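PDB 6ER1: centrosome-associated zinc finger protein Cp190 from Drosophila melanogaster, which organises chromatin domains and their boundaries after recruitment by insulator DNA-binding proteins, and forms homodimers through its N-terminal BTB domain. Local coordinates for residues D59-L64 / N79-D84; T38-D43 / D72-M77; V87-F92 / M115-L120. One frame throughout, in Å; residues are numbered along the deposited sequence. Where two conformers were deposited one is given.

Contact 1. Residues D59-L64 / N79-D84; sequences DYFNVL and NEFQAD
The Phe81 ring takes the edge of Tyr60 on one face, with Tyr60 CE2 over the ring centre and 3.6 Å above its plane. This is a T-shaped (edge-to-face) pair, with ring centroids 4.9 Å apart and planes at 71°. At the edge of Phe81, near its plane, lies Phe61. Phe61 CZ comes within 3.6 Å of Phe81 CE2. The Phe61 and Phe81 planes meet obliquely at 57°. Leu64 adds a methyl: its CD1 sits 3.8 Å from Phe81 CD2, one helical turn on from Tyr60. Tyr60, Phe61 and Leu64 thus meet the Phe81 ring from three directions: over a face, at the CE2/CZ edge and obliquely beside CD2. Phe81 reaches them because its CG is anti to the backbone N (chi1 -164°), which sends the ring toward the helix although the nearest CA atoms, of Leu64 and Phe81, are 10.4 Å apart.

The aromatic cluster of Tyr60, Phe61 and Phe81 belongs to the BTB/POZ domain core. It joins helix 60-67 to the loop that leads into helix 83-95. Thr111 and Met115 of helix 105-115 also pack on Phe81, and Leu54 and Met93 on Phe61.

Polar groups lie beside the cluster. Glu80 OE2 is 4.0 Å from Tyr60 OH, too far for a hydrogen bond. Tyr60 OH instead bonds Glu114 OE2, and the Glu114 carboxylate is close to that of Glu80, so one of the two might have a raised pKa. Helix 60-67 also borders the subunit interface, where Asn62 ND2 bonds Tyr34 OH of the second subunit.

Contact 2. Residues T38-D43 / D72-M77; sequences TLQFRD and DDALIM
Strands 38-40 and 74-76 run parallel with a 37° twist, pairing Leu39 with Leu75 and Gln40 with Ile76 through three backbone hydrogen bonds: Leu75 N to Thr38 O (2.8 Å), Gln40 N to Leu75 O and Met77 N to Gln40 O. Water extends this ladder at both ends. One water accepts from Thr38 N and donates to Asp73 O. Another donates to Gln40 O and Met77 O, so Gln40 O is gripped twice.

Gln40 and Ile76 lie side by side on one face and point the same way. Gln40 has CG anti to its own N (chi1 -175°) and stays extended, which carries the amide along the Ile76 side chain, with NE2 3.8 Å from Ile76 CD1. Gln40 OE1 touches Ala74 CB at 3.6 Å and accepts a hydrogen bond from Gln46 NE2 of the next strand.

Leu39 and Leu75 point to the other face. Met77 bends at chi2 (-60°) and chi3, turning its thioether back over Leu39. Its CE is 3.8 Å from Leu39 CD2, while its CG meets Phe41 CE1 obliquely at 4.0 Å. With only an alanine methyl at Met77, Leu39 CD2 and the Phe41 ring would probably lose the apolar neighbour they share.

The pair forms the middle of the mixed BTB sheet, where 37-40 is flanked by antiparallel strand 46-49 and 74-76 by antiparallel strand 70-71. Under the Leu39 and Leu75 face run helix 60-67, through Phe61 and Leu64, and helix 83-95, through Val86.

Contact 3. Residues V87-F92 / M115-L120; sequences VPIVNF and MNMTVL
Ile89 and Phe92 form two bumps on helix 83-95, and the side chain of Met117 runs in from the other segment to meet both. The Met117 chain is straight beyond CG, which brings SD alongside Ile89 and CE to the Phe92 ring. Its SD lies 3.8 Å from Ile89 CG2. Its CE ends at the edge of the Phe92 ring, 3.5 Å from Phe92 CD2 and near the ring plane. Met117 occupies two conformers, and these contacts belong to one of them, so they are less certain.

The Phe92 ring fits into the hollow formed by Met117, Val119 and Leu120. Leu120 CD1 sits over one face in a CH-pi contact, 4.2 Å from the ring centroid and 10° off the normal. Val119 CG1 closes in at the edge, 4.0 Å from Phe92 CE2. The ring gets there with CG anti to the backbone N (chi1 169°). Leu120 thus splits its branches between two partners: CD1 goes to the ring, and CD2 to Ile89 CG1 at 3.9 Å. Ile89 also extends CD1 to Met115 SD at 4.2 Å, so it fits among Met115, Met117 and Leu120.

Trp17 of the second subunit meets the Phe92 ring and packs on Val119, and Val14 of that subunit packs on Phe92.

At Asn116 a Schellman motif ends helix 105-115, and Met117 is the N-cap of helix 118-124. This tight turn between successive helices sets both Met115 and Met117 toward helix 83-95. Such helix packing belongs to the alpha-helical core of the BTB/POZ fold, here next to the homodimer interface.

How the contacts relate
Contacts 1 and 3 are buried; contact 2 is only partly so. Contact 2 is also the one built on backbone hydrogen bonds and bridging waters, as suits a sheet with one partly exposed face. The other two rely on side chains: aromatic rings packed on each other in contact 1; in contact 3 one ring, Phe92, set among thioethers and branched aliphatics. Both use helix 83-95, and Met115 of contact 3 packs against Tyr60, Phe61 and Phe81 of contact 1. Contact 1 also touches contact 2, where Gln82 OE1 probably accepts a hydrogen bond from Arg42 N. Contacts 2 and 3 do not touch. Residues of the second subunit reach contacts 1 and 3, but not contact 2.

Contact 1. Residues D59-L64 / N79-D84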
# COMPACT_ATOMS: atom_id res chain seq x y z
N ASP A 59 -14.42 3.94 3.21
CA ASP A 59 -15.02 2.60 3.06
C ASP A 59 -16.02 2.52 1.88
O ASP A 59 -16.63 1.48 1.64
CB ASP A 59 -15.70 2.14 4.34
CG ASP A 59 -14.70 1.78 5.41
OD1 ASP A 59 -13.83 0.95 5.09
OD2 ASP A 59 -14.78 2.38 6.50
N TYR A 60 -16.11 3.58 1.10
CA TYR A 60 -17.12 3.62 0.02
C TYR A 60 -16.86 2.56 -1.04
O TYR A 60 -17.79 1.94 -1.55
CB TYR A 60 -17.15 4.98 -0.56
CG TYR A 60 -18.25 5.20 -1.57
CD1 TYR A 60 -19.58 5.41 -1.19
CD2 TYR A 60 -17.94 5.28 -2.93
CE1 TYR A 60 -20.57 5.69 -2.15
CE2 TYR A 60 -18.89 5.60 -3.88
CZ TYR A 60 -20.19 5.79 -3.51
OH TYR A 60 -21.12 6.06 -4.50
N PHE A 61 -15.59 2.37 -1.44
CA PHE A 61 -15.31 1.33 -2.41
C PHE A 61 -15.62 -0.07 -1.85
O PHE A 61 -16.07 -0.92 -2.60
CB PHE A 61 -13.89 1.43 -2.96
CG PHE A 61 -13.67 2.61 -3.86
CD1 PHE A 61 -13.90 2.47 -5.20
CD2 PHE A 61 -13.22 3.83 -3.39
CE1 PHE A 61 -13.68 3.52 -6.04
CE2 PHE A 61 -13.03 4.91 -4.25
CZ PHE A 61 -13.24 4.71 -5.56
N ASN A 62 -15.47 -0.26 -0.52
CA ASN A 62 -15.89 -1.50 0.12
C ASN A 62 -17.40 -1.73 -0.07
O ASN A 62 -17.84 -2.81 -0.43
CB ASN A 62 -15.51 -1.58 1.62
CG ASN A 62 -14.00 -1.64 1.83
OD1 ASN A 62 -13.29 -2.30 1.09
ND2 ASN A 62 -13.53 -1.00 2.90
N VAL A 63 -18.17 -0.68 0.13
CA VAL A 63 -19.62 -0.81 -0.05
C VAL A 63 -20.00 -1.04 -1.50
O VAL A 63 -20.89 -1.83 -1.77
CB VAL A 63 -20.42 0.32 0.66
CG1 VAL A 63 -21.64 0.80 -0.09
CG2 VAL A 63 -20.87 -0.20 2.02
N LEU A 64 -19.28 -0.38 -2.42
CA LEU A 64 -19.52 -0.64 -3.87
C LEU A 64 -19.25 -2.12 -4.22
O LEU A 64 -20.02 -2.74 -4.92
CB LEU A 64 -18.65 0.29 -4.73
CG LEU A 64 -18.91 1.77 -4.67
CD1 LEU A 64 -18.08 2.49 -5.73
CD2 LEU A 64 -20.38 2.11 -4.76
N ASN A 79 -23.89 5.32 -11.56
CA ASN A 79 -24.07 6.46 -12.47
C ASN A 79 -23.58 7.78 -11.90
O ASN A 79 -23.05 8.61 -12.65
CB ASN A 79 -25.53 6.59 -12.85
CG ASN A 79 -25.99 5.45 -13.71
OD1 ASN A 79 -25.20 4.78 -14.38
ND2 ASN A 79 -27.29 5.22 -13.71
N GLU A 80 -23.68 7.94 -10.58
CA GLU A 80 -23.24 9.18 -9.94
C GLU A 80 -21.76 9.22 -9.62
O GLU A 80 -21.31 10.22 -9.05
CB GLU A 80 -24.02 9.48 -8.63
CG GLU A 80 -23.69 8.62 -7.39
CD GLU A 80 -24.52 7.36 -7.32
OE1 GLU A 80 -24.97 6.87 -8.40
OE2 GLU A 80 -24.68 6.85 -6.20
N PHE A 81 -21.00 8.18 -9.99
CA PHE A 81 -19.62 8.05 -9.55
C PHE A 81 -18.78 7.61 -10.74
O PHE A 81 -18.32 6.48 -10.86
CB PHE A 81 -19.58 7.02 -8.39
CG PHE A 81 -18.32 7.02 -7.58
CD1 PHE A 81 -17.95 8.12 -6.84
CD2 PHE A 81 -17.55 5.87 -7.47
CE1 PHE A 81 -16.83 8.10 -6.01
CE2 PHE A 81 -16.44 5.84 -6.64
CZ PHE A 81 -16.06 6.96 -5.93
N GLN A 82 -18.65 8.54 -11.70
CA GLN A 82 -17.93 8.30 -12.95
C GLN A 82 -16.59 8.99 -12.96
O GLN A 82 -16.12 9.54 -11.94
CB GLN A 82 -18.83 8.73 -14.13
CG GLN A 82 -20.08 7.88 -14.17
CD GLN A 82 -19.80 6.45 -14.65
OE1 GLN A 82 -19.19 6.25 -15.72
NE2 GLN A 82 -20.28 5.46 -13.91
N ALA A 83 -15.87 8.90 -14.08
CA ALA A 83 -14.44 9.28 -14.09
C ALA A 83 -14.21 10.73 -13.71
O ALA A 83 -13.17 11.07 -13.18
CB ALA A 83 -13.79 8.95 -15.43
N ASP A 84 -15.18 11.63 -14.04
CA ASP A 84 -14.98 13.02 -13.66
C ASP A 84 -14.66 13.31 -12.18
O ASP A 84 -13.95 14.24 -11.86
CB ASP A 84 -16.15 13.94 -14.12
CG ASP A 84 -17.50 13.57 -13.55
OD1 ASP A 84 -17.67 12.44 -13.01
OD2 ASP A 84 -18.39 14.44 -13.60

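Contact 2. Residues T38-D43 / D72-M77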
# COMPACT_ATOMS: atom_id res chain seq x y z
N THR A 38 -10.55 -3.43 -10.38
CA THR A 38 -10.72 -2.76 -11.65
C THR A 38 -12.06 -2.06 -11.61
O THR A 38 -13.10 -2.71 -11.40
CB THR A 38 -10.65 -3.76 -12.81
OG1 THR A 38 -9.37 -4.41 -12.81
CG2 THR A 38 -10.85 -3.08 -14.17
N LEU A 39 -12.02 -0.73 -11.78
CA LEU A 39 -13.23 0.10 -11.81
C LEU A 39 -13.63 0.32 -13.25
O LEU A 39 -12.80 0.69 -14.08
CB LEU A 39 -12.97 1.45 -11.17
CG LEU A 39 -12.26 1.42 -9.83
CD1 LEU A 39 -12.00 2.81 -9.34
CD2 LEU A 39 -13.05 0.64 -8.80
N GLN A 40 -14.89 0.09 -13.57
CA GLN A 40 -15.40 0.26 -14.93
C GLN A 40 -16.45 1.35 -15.02
O GLN A 40 -17.45 1.31 -14.28
CB GLN A 40 -15.91 -1.07 -15.48
CG GLN A 40 -16.32 -0.94 -16.96
CD GLN A 40 -16.47 -2.27 -17.63
OE1 GLN A 40 -15.61 -3.13 -17.52
NE2 GLN A 40 -17.57 -2.44 -18.35
N PHE A 41 -16.23 2.27 -15.97
CA PHE A 41 -17.11 3.40 -16.22
C PHE A 41 -18.17 3.10 -17.29
O PHE A 41 -18.09 2.07 -17.98
CB PHE A 41 -16.26 4.65 -16.50
CG PHE A 41 -15.32 4.97 -15.38
CD1 PHE A 41 -15.81 5.39 -14.17
CD2 PHE A 41 -13.96 4.86 -15.55
CE1 PHE A 41 -14.95 5.70 -13.13
CE2 PHE A 41 -13.10 5.18 -14.54
CZ PHE A 41 -13.58 5.59 -13.31
N ARG A 42 -19.15 3.98 -17.42
CA ARG A 42 -20.28 3.77 -18.34
C ARG A 42 -19.83 3.66 -19.79
O ARG A 42 -20.43 2.91 -20.58
CB ARG A 42 -21.33 4.89 -18.20
CG ARG A 42 -22.13 4.84 -16.90
CD ARG A 42 -23.29 5.84 -16.91
NE ARG A 42 -24.39 5.39 -17.77
CZ ARG A 42 -25.54 6.05 -17.94
NH1 ARG A 42 -26.46 5.56 -18.74
NH2 ARG A 42 -25.78 7.19 -17.30
N ASP A 43 -18.74 4.38 -20.12
CA ASP A 43 -18.15 4.34 -21.48
C ASP A 43 -17.25 3.08 -21.74
O ASP A 43 -16.63 2.96 -22.80
CB ASP A 43 -17.39 5.68 -21.76
CG ASP A 43 -16.16 5.91 -20.85
OD1 ASP A 43 -15.83 5.02 -20.06
OD2 ASP A 43 -15.53 7.01 -21.01
N ASP A 72 -16.81 -9.50 -15.86
CA ASP A 72 -15.47 -9.80 -16.36
C ASP A 72 -14.36 -9.19 -15.47
O ASP A 72 -13.47 -8.50 -15.95
CB ASP A 72 -15.36 -9.33 -17.82
CG ASP A 72 -16.35 -10.04 -18.74
OD1 ASP A 72 -16.77 -11.18 -18.41
OD2 ASP A 72 -16.71 -9.47 -19.79
N ASP A 73 -14.47 -9.44 -14.17
CA ASP A 73 -13.49 -9.03 -13.19
C ASP A 73 -13.40 -7.51 -12.95
O ASP A 73 -12.40 -7.04 -12.41
CB ASP A 73 -12.12 -9.61 -13.57
CG ASP A 73 -11.24 -9.87 -12.39
OD1 ASP A 73 -11.54 -10.82 -11.63
OD2 ASP A 73 -10.23 -9.15 -12.23
N ALA A 74 -14.44 -6.76 -13.31
CA ALA A 74 -14.45 -5.30 -13.12
C ALA A 74 -15.71 -4.92 -12.39
O ALA A 74 -16.79 -5.42 -12.69
CB ALA A 74 -14.39 -4.57 -14.45
N LEU A 75 -15.55 -3.99 -11.47
CA LEU A 75 -16.64 -3.45 -10.70
C LEU A 75 -17.32 -2.31 -11.48
O LEU A 75 -16.68 -1.32 -11.86
CB LEU A 75 -16.11 -2.96 -9.37
CG LEU A 75 -17.12 -2.45 -8.36
CD1 LEU A 75 -18.12 -3.54 -8.00
CD2 LEU A 75 -16.35 -2.02 -7.13
N ILE A 76 -18.63 -2.43 -11.68
CA ILE A 76 -19.38 -1.44 -12.47
C ILE A 76 -19.73 -0.24 -11.57
O ILE A 76 -20.50 -0.35 -10.60
CB ILE A 76 -20.66 -2.04 -13.03
CG1 ILE A 76 -20.34 -3.24 -13.92
CG2 ILE A 76 -21.46 -0.98 -13.75
CD1 ILE A 76 -19.35 -2.96 -15.04
N MET A 77 -19.12 0.89 -11.87
CA MET A 77 -19.33 2.08 -11.06
C MET A 77 -20.76 2.61 -11.20
O MET A 77 -21.33 2.57 -12.28
CB MET A 77 -18.36 3.18 -11.49
CG MET A 77 -16.91 2.87 -11.14
SD MET A 77 -16.55 2.64 -9.40
CE MET A 77 -16.78 0.90 -9.14
O HOH W 1 -11.86 -5.97 -9.95
O HOH W 2 -20.02 2.48 -14.69

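Contact 3. Residues V87-F92 / M115-L120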
# COMPACT_ATOMS: atom_id res chain seq x y z
N VAL A 87 -11.49 9.83 -11.03
CA VAL A 87 -10.07 9.97 -11.36
C VAL A 87 -9.33 10.98 -10.49
O VAL A 87 -8.29 10.59 -9.89
CB VAL A 87 -9.88 10.25 -12.89
CG1 VAL A 87 -8.46 10.67 -13.18
CG2 VAL A 87 -10.26 9.00 -13.66
N PRO A 88 -9.88 12.17 -10.24
CA PRO A 88 -9.17 13.09 -9.35
C PRO A 88 -9.12 12.54 -7.88
O PRO A 88 -8.09 12.78 -7.22
CB PRO A 88 -9.94 14.41 -9.43
CG PRO A 88 -10.87 14.25 -10.51
CD PRO A 88 -10.95 12.86 -11.00
N ILE A 89 -10.23 11.94 -7.46
CA ILE A 89 -10.24 11.40 -6.04
C ILE A 89 -9.22 10.29 -5.90
O ILE A 89 -8.47 10.28 -4.89
CB ILE A 89 -11.65 11.01 -5.69
CG1 ILE A 89 -12.49 12.27 -5.52
CG2 ILE A 89 -11.64 10.22 -4.36
CD1 ILE A 89 -13.95 12.05 -5.32
N VAL A 90 -9.16 9.35 -6.82
CA VAL A 90 -8.16 8.29 -6.73
C VAL A 90 -6.77 8.86 -6.79
O VAL A 90 -5.85 8.43 -6.04
CB VAL A 90 -8.39 7.20 -7.80
CG1 VAL A 90 -7.21 6.24 -7.93
CG2 VAL A 90 -9.64 6.41 -7.51
N ASN A 91 -6.50 9.82 -7.67
CA ASN A 91 -5.17 10.39 -7.69
C ASN A 91 -4.79 11.07 -6.35
O ASN A 91 -3.62 10.99 -5.89
CB ASN A 91 -5.00 11.36 -8.85
CG ASN A 91 -4.92 10.69 -10.23
OD1 ASN A 91 -4.50 9.55 -10.35
ND2 ASN A 91 -5.24 11.42 -11.27
N PHE A 92 -5.77 11.70 -5.72
CA PHE A 92 -5.61 12.25 -4.37
C PHE A 92 -5.26 11.13 -3.38
O PHE A 92 -4.31 11.31 -2.56
CB PHE A 92 -6.86 12.99 -3.91
CG PHE A 92 -6.86 13.35 -2.47
CD1 PHE A 92 -6.09 14.34 -1.95
CD2 PHE A 92 -7.58 12.56 -1.61
CE1 PHE A 92 -6.06 14.59 -0.59
CE2 PHE A 92 -7.58 12.80 -0.25
CZ PHE A 92 -6.84 13.83 0.26
N MET A 115 -19.30 9.68 0.14
CA MET A 115 -18.31 8.64 0.45
C MET A 115 -17.96 8.70 1.95
O MET A 115 -17.33 7.74 2.42
CB MET A 115 -17.01 8.86 -0.28
CG MET A 115 -17.12 8.78 -1.80
SD MET A 115 -15.57 9.27 -2.61
CE MET A 115 -14.64 7.82 -2.28
N ASN A 116 -18.31 9.76 2.61
CA ASN A 116 -17.81 10.14 3.95
C ASN A 116 -16.34 10.11 3.94
O ASN A 116 -15.68 9.59 4.91
CB ASN A 116 -18.40 9.32 5.11
CG ASN A 116 -18.24 10.08 6.39
OD1 ASN A 116 -18.47 11.27 6.48
ND2 ASN A 116 -17.74 9.32 7.45
N MET A 117 -15.65 10.61 2.97
CA MET A 117 -14.23 10.64 2.86
C MET A 117 -13.70 11.83 3.60
O MET A 117 -13.36 12.89 3.07
CB MET A 117 -13.77 10.64 1.39
CG MET A 117 -12.30 10.50 1.20
SD MET A 117 -11.96 10.27 -0.57
CE MET A 117 -10.21 10.46 -0.60
N THR A 118 -13.57 11.67 4.94
CA THR A 118 -13.26 12.73 5.82
C THR A 118 -12.01 13.52 5.45
O THR A 118 -12.00 14.77 5.54
CB THR A 118 -13.10 12.14 7.27
OG1 THR A 118 -14.30 11.41 7.56
CG2 THR A 118 -12.89 13.23 8.30
N VAL A 119 -10.94 12.81 5.07
CA VAL A 119 -9.70 13.51 4.79
C VAL A 119 -9.87 14.48 3.58
O VAL A 119 -9.26 15.53 3.57
CB VAL A 119 -8.51 12.56 4.60
CG1 VAL A 119 -8.66 11.66 3.41
CG2 VAL A 119 -7.16 13.27 4.65
N LEU A 120 -10.67 14.08 2.63
CA LEU A 120 -10.90 14.95 1.43
C LEU A 120 -11.88 16.08 1.78
O LEU A 120 -11.71 17.22 1.31
CB LEU A 120 -11.41 14.08 0.28
CG LEU A 120 -11.72 14.86 -1.01
CD1 LEU A 120 -10.49 15.64 -1.43
CD2 LEU A 120 -12.15 13.82 -2.01